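Local coordinates for protein enoyl-CoA hydratase (Mycobacterium smegmatis, PDB 3PE8) that probably catalyses the hydration of enoyl-CoA thioesters to 3-hydroxyacyl-CoA, and binds a zinc ion, at residues I116-E121 against L173-V178. Residues are numbered along the deposited sequence; the frame is centred on the assembly and turned at random.
Sequences ILIASE and LVTEVV
I116 lays CG2 against T175 where strand 116-120 of the crotonase-fold sheet meets the short parallel strand 177-178, outermost in this chain. At L117 the carbonyl O takes two donors from T175, the backbone N at 2.9 Å (N-H...O 170°) and OG1, which arrive from opposite faces of the carbonyl plane. T175 chi1 of 64° puts OG1 between the residue's own backbone N and carbonyl carbon, 2.9 Å from L117 O; R155 of the second subunit also bonds OG1. L117 CB packs on V174 CG1 (3.9 Å). I118 runs alongside E176, both side chains pointing the same way, and its CD1 comes 4.2 Å from E176 OE1. E176 OE2 is salt-bridged to R189 of the same chain and OE1 to R155 of the second subunit, which places this edge at a subunit interface. A119 pairs with V177 in parallel register: its N donates to E176 O (2.9 Å) and its O accepts from V178 N (3.0 Å), the residues flanking V177. The A119 methyl shares its face of the sheet with V177, which packs on helix 165-171. S120 CA makes a CA-H...O contact with V178 O (3.4 Å), and the same oxygen receives E121 N at 2.9 Å, with a bent N-H...O angle of 136°.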
loop_
_atom_site.group_PDB
_atom_site.type_symbol
_atom_site.label_atom_id
_atom_site.label_comp_id
_atom_site.label_asym_id
_atom_site.label_seq_id
_atom_site.Cartn_x
_atom_site.Cartn_y
_atom_site.Cartn_z
ATOM N N ILE A 116 13.917 -18.935 8.882
ATOM C CA ILE A 116 14.403 -20.031 8.023
ATOM C C ILE A 116 13.889 -21.333 8.651
ATOM O O ILE A 116 14.029 -21.520 9.848
ATOM C CB ILE A 116 15.956 -20.110 8.048
ATOM C CG1 ILE A 116 16.593 -18.820 7.520
ATOM C CG2 ILE A 116 16.415 -21.391 7.307
ATOM C CD1 ILE A 116 18.152 -18.702 7.870
ATOM N N LEU A 117 13.288 -22.202 7.859
ATOM C CA LEU A 117 12.848 -23.511 8.350
ATOM C C LEU A 117 13.639 -24.632 7.689
ATOM O O LEU A 117 13.913 -24.593 6.465
ATOM C CB LEU A 117 11.363 -23.740 8.075
ATOM C CG LEU A 117 10.354 -22.825 8.773
ATOM C CD1 LEU A 117 8.900 -23.238 8.488
ATOM C CD2 LEU A 117 10.597 -22.839 10.299
ATOM N N ILE A 118 13.978 -25.632 8.498
ATOM C CA ILE A 118 14.504 -26.903 8.056
ATOM C C ILE A 118 13.598 -27.972 8.654
ATOM O O ILE A 118 13.176 -27.849 9.778
ATOM C CB ILE A 118 15.938 -27.106 8.556
ATOM C CG1 ILE A 118 16.856 -26.001 8.003
ATOM C CG2 ILE A 118 16.452 -28.518 8.161
ATOM C CD1 ILE A 118 18.228 -25.915 8.768
ATOM N N ALA A 119 13.272 -29.012 7.888
ATOM C CA ALA A 119 12.331 -30.031 8.334
ATOM C C ALA A 119 12.944 -31.404 8.376
ATOM O O ALA A 119 13.689 -31.769 7.502
ATOM C CB ALA A 119 11.114 -30.098 7.404
ATOM N N SER A 120 12.583 -32.162 9.397
ATOM C CA SER A 120 12.712 -33.609 9.371
ATOM C C SER A 120 11.787 -34.203 8.296
ATOM O O SER A 120 10.714 -33.639 7.977
ATOM C CB SER A 120 12.317 -34.144 10.757
ATOM O OG SER A 120 12.249 -35.533 10.754
ATOM N N GLU A 121 12.178 -35.381 7.794
ATOM C CA GLU A 121 11.343 -36.182 6.925
ATOM C C GLU A 121 9.977 -36.446 7.605
ATOM O O GLU A 121 8.978 -36.648 6.926
ATOM C CB GLU A 121 12.051 -37.514 6.606
ATOM C CG GLU A 121 12.291 -38.378 7.869
ATOM C CD GLU A 121 13.368 -39.453 7.710
ATOM O OE1 GLU A 121 13.639 -39.887 6.554
ATOM O OE2 GLU A 121 13.965 -39.864 8.741
ATOM N N LEU A 173 7.889 -23.702 1.722
ATOM C CA LEU A 173 7.666 -23.457 3.128
ATOM C C LEU A 173 8.911 -23.750 3.966
ATOM O O LEU A 173 9.104 -23.117 4.991
ATOM C CB LEU A 173 6.458 -24.268 3.640
ATOM C CG LEU A 173 6.092 -24.163 5.097
ATOM C CD1 LEU A 173 5.743 -22.741 5.569
ATOM C CD2 LEU A 173 4.909 -25.129 5.438
ATOM N N VAL A 174 9.697 -24.738 3.544
ATOM C CA VAL A 174 10.952 -25.086 4.202
ATOM C C VAL A 174 12.068 -25.037 3.174
ATOM O O VAL A 174 11.848 -25.175 1.942
ATOM C CB VAL A 174 10.927 -26.459 4.915
ATOM C CG1 VAL A 174 9.762 -26.515 5.908
ATOM C CG2 VAL A 174 10.858 -27.626 3.898
ATOM N N THR A 175 13.277 -24.830 3.677
ATOM C CA THR A 175 14.452 -24.726 2.803
ATOM C C THR A 175 15.172 -26.052 2.519
ATOM O O THR A 175 15.964 -26.181 1.553
ATOM C CB THR A 175 15.495 -23.756 3.356
ATOM O OG1 THR A 175 16.044 -24.217 4.602
ATOM C CG2 THR A 175 14.932 -22.309 3.502
ATOM N N GLU A 176 14.908 -27.049 3.362
ATOM C CA GLU A 176 15.673 -28.285 3.389
ATOM C C GLU A 176 14.887 -29.331 4.172
ATOM O O GLU A 176 14.235 -28.996 5.162
ATOM C CB GLU A 176 17.033 -28.007 4.050
ATOM C CG GLU A 176 18.011 -29.125 4.013
ATOM C CD GLU A 176 19.380 -28.771 4.611
ATOM O OE1 GLU A 176 19.569 -27.681 5.225
ATOM O OE2 GLU A 176 20.283 -29.648 4.510
ATOM N N VAL A 177 14.952 -30.575 3.697
ATOM C CA VAL A 177 14.379 -31.734 4.376
ATOM C C VAL A 177 15.512 -32.734 4.560
ATOM O O VAL A 177 16.225 -33.064 3.596
ATOM C CB VAL A 177 13.239 -32.402 3.598
ATOM C CG1 VAL A 177 12.794 -33.667 4.322
ATOM C CG2 VAL A 177 12.085 -31.410 3.474
ATOM N N VAL A 178 15.654 -33.211 5.804
ATOM C CA VAL A 178 16.720 -34.153 6.178
ATOM C C VAL A 178 16.155 -35.320 6.978
ATOM O O VAL A 178 15.045 -35.247 7.510
ATOM C CB VAL A 178 17.830 -33.479 7.011
ATOM C CG1 VAL A 178 18.503 -32.347 6.203
ATOM C CG2 VAL A 178 17.279 -32.935 8.326
#